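PDB 2OVI: heme utilization carrier protein from Escherichia coli O157:H7, which binds heme and probably serves as an intracellular carrier in the use of host heme as an iron source. Local coordinates for residues T49-V54 with I122-K127. Residues are numbered along the deposited sequence; the frame is centred on the assembly and turned at random.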
loop_
_atom_site.group_PDB
_atom_site.type_symbol
_atom_site.label_atom_id
_atom_site.label_comp_id
_atom_site.label_asym_id
_atom_site.label_seq_id
_atom_site.Cartn_x
_atom_site.Cartn_y
_atom_site.Cartn_z
ATOM N N THR A 49 7.452 -15.351 -14.493
ATOM C CA THR A 49 6.617 -16.558 -14.593
ATOM C C THR A 49 5.514 -16.461 -13.558
ATOM O O THR A 49 4.340 -16.698 -13.852
ATOM C CB THR A 49 7.446 -17.855 -14.307
ATOM O OG1 THR A 49 8.504 -17.960 -15.271
ATOM C CG2 THR A 49 6.558 -19.102 -14.348
ATOM N N VAL A 50 5.875 -16.066 -12.343
ATOM C CA VAL A 50 4.852 -15.979 -11.323
ATOM C C VAL A 50 3.810 -14.926 -11.649
ATOM O O VAL A 50 2.613 -15.221 -11.681
ATOM C CB VAL A 50 5.456 -15.708 -9.878
ATOM C CG1 VAL A 50 4.339 -15.402 -8.886
ATOM C CG2 VAL A 50 6.228 -16.962 -9.403
ATOM N N TRP A 51 4.263 -13.707 -11.925
ATOM C CA TRP A 51 3.324 -12.612 -12.174
ATOM C C TRP A 51 2.412 -12.856 -13.383
ATOM O O TRP A 51 1.199 -12.619 -13.320
ATOM C CB TRP A 51 4.087 -11.286 -12.424
ATOM C CG TRP A 51 3.242 -10.061 -12.310
ATOM C CD1 TRP A 51 2.426 -9.526 -13.284
ATOM C CD2 TRP A 51 3.035 -9.290 -11.115
ATOM N NE1 TRP A 51 1.706 -8.454 -12.747
ATOM C CE2 TRP A 51 2.056 -8.291 -11.432
ATOM C CE3 TRP A 51 3.568 -9.342 -9.811
ATOM C CZ2 TRP A 51 1.600 -7.349 -10.465
ATOM C CZ3 TRP A 51 3.113 -8.408 -8.849
ATOM C CH2 TRP A 51 2.132 -7.422 -9.190
ATOM N N ASP A 52 2.994 -13.299 -14.490
ATOM C CA ASP A 52 2.170 -13.479 -15.714
ATOM C C ASP A 52 1.167 -14.617 -15.508
ATOM O O ASP A 52 0.053 -14.577 -16.052
ATOM C CB ASP A 52 3.039 -13.808 -16.956
ATOM C CG ASP A 52 3.980 -12.647 -17.361
ATOM O OD1 ASP A 52 4.914 -12.878 -18.147
ATOM O OD2 ASP A 52 3.780 -11.516 -16.879
ATOM N N THR A 53 1.552 -15.618 -14.699
ATOM C CA THR A 53 0.630 -16.721 -14.431
ATOM C C THR A 53 -0.541 -16.204 -13.606
ATOM O O THR A 53 -1.699 -16.400 -13.980
ATOM C CB THR A 53 1.315 -17.848 -13.730
ATOM O OG1 THR A 53 2.358 -18.335 -14.566
ATOM C CG2 THR A 53 0.285 -19.020 -13.439
ATOM N N VAL A 54 -0.261 -15.484 -12.520
ATOM C CA VAL A 54 -1.375 -14.993 -11.692
ATOM C C VAL A 54 -2.251 -13.969 -12.394
ATOM O O VAL A 54 -3.436 -13.803 -12.011
ATOM C CB VAL A 54 -0.899 -14.409 -10.356
ATOM C CG1 VAL A 54 -0.001 -15.438 -9.619
ATOM C CG2 VAL A 54 -0.103 -13.192 -10.610
ATOM N N ILE A 122 0.965 -15.673 -2.233
ATOM C CA ILE A 122 2.220 -15.585 -2.934
ATOM C C ILE A 122 2.922 -14.393 -2.295
ATOM O O ILE A 122 2.358 -13.280 -2.224
ATOM C CB ILE A 122 2.014 -15.306 -4.450
ATOM C CG1 ILE A 122 1.360 -16.511 -5.162
ATOM C CG2 ILE A 122 3.368 -15.019 -5.118
ATOM C CD1 ILE A 122 -0.096 -16.307 -5.483
ATOM N N LEU A 123 4.142 -14.626 -1.833
ATOM C CA LEU A 123 4.936 -13.561 -1.182
ATOM C C LEU A 123 6.154 -13.226 -1.999
ATOM O O LEU A 123 6.876 -14.111 -2.411
ATOM C CB LEU A 123 5.375 -13.940 0.232
ATOM C CG LEU A 123 4.260 -13.884 1.289
ATOM C CD1 LEU A 123 3.368 -15.059 1.090
ATOM C CD2 LEU A 123 4.813 -13.949 2.706
ATOM N N PHE A 124 6.346 -11.926 -2.257
ATOM C CA PHE A 124 7.517 -11.429 -3.023
ATOM C C PHE A 124 8.441 -10.792 -1.968
ATOM O O PHE A 124 8.070 -9.788 -1.298
ATOM C CB PHE A 124 7.097 -10.371 -4.012
ATOM C CG PHE A 124 6.176 -10.889 -5.085
ATOM C CD1 PHE A 124 4.796 -10.958 -4.859
ATOM C CD2 PHE A 124 6.702 -11.302 -6.308
ATOM C CE1 PHE A 124 3.919 -11.463 -5.900
ATOM C CE2 PHE A 124 5.877 -11.807 -7.335
ATOM C CZ PHE A 124 4.476 -11.885 -7.129
ATOM N N PHE A 125 9.646 -11.345 -1.840
ATOM C CA PHE A 125 10.570 -10.855 -0.785
ATOM C C PHE A 125 11.732 -9.992 -1.284
ATOM O O PHE A 125 12.238 -10.221 -2.371
ATOM C CB PHE A 125 11.226 -12.050 -0.050
ATOM C CG PHE A 125 10.261 -12.865 0.774
ATOM C CD1 PHE A 125 9.535 -13.936 0.204
ATOM C CD2 PHE A 125 10.129 -12.625 2.139
ATOM C CE1 PHE A 125 8.702 -14.736 0.984
ATOM C CE2 PHE A 125 9.304 -13.429 2.913
ATOM C CZ PHE A 125 8.576 -14.494 2.322
ATOM N N ASN A 126 12.157 -9.019 -0.472
ATOM C CA ASN A 126 13.362 -8.268 -0.825
ATOM C C ASN A 126 14.526 -9.071 -0.117
ATOM O O ASN A 126 14.267 -10.063 0.622
ATOM C CB ASN A 126 13.287 -6.795 -0.332
ATOM C CG ASN A 126 12.995 -6.670 1.161
ATOM O OD1 ASN A 126 12.348 -5.705 1.569
ATOM N ND2 ASN A 126 13.440 -7.631 1.972
ATOM N N LYS A 127 15.778 -8.647 -0.310
ATOM C CA LYS A 127 16.919 -9.366 0.292
ATOM C C LYS A 127 16.942 -9.424 1.824
ATOM O O LYS A 127 17.518 -10.327 2.414
ATOM C CB LYS A 127 18.270 -8.767 -0.219
ATOM C CG LYS A 127 18.531 -7.312 0.195
ATOM C CD LYS A 127 19.917 -6.876 -0.313
ATOM C CE LYS A 127 20.295 -5.501 0.217
ATOM N NZ LYS A 127 19.236 -4.487 -0.057
#
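Val50, Trp51 and Val54 of helix segment 49-54 meet Ile122 and Phe124 of segment 122-127, which lies on strand 117-125, across a closest axis separation of 11.1 Å, with the N-to-C directions at 146°, so the helix runs roughly against the strand. The backbones stay well apart: the nearest alpha carbons, Val50 CA and Ile122 CA, are 8.8 Å from each other, and side chains fill the interval. Val50 CG1 bridges two residues that project from the same side of the strand, 3.9 Å from Ile122 CG2 and equally far from Phe124 CZ. Its chi1 of 171° sets CG1 anti to the backbone N and brings that methyl to both. One helical turn on, Val54 CG1 approaches Ile122 CD1 at a looser 4.2 Å. Trp51 leaves the helix obliquely, yet its indole swings back until CE3 stands 3.8 Å from Phe124 CZ, which thereby links Val50 and Trp51. The two side chains cross at nearly a right angle, but the planes of the Phe124 ring and the indole six-membered ring are inclined at 53°, an oblique pairing. All five residues are buried, and the interface is wholly apolar; the indole NE1 is satisfied elsewhere, by Pro78 O. Phe47 adds a third ring beside Trp51 and Phe124, while Phe87 meets the indole edge-to-face. Helix 47-55 thus packs on one face of the antiparallel sheet, where Ile107 of strand 106-114 and Leu133 and Ile135 of strand 131-137 extend the apolar layer. Leu123 and Phe125 point from the opposite face of the strand and contact helix 29-34.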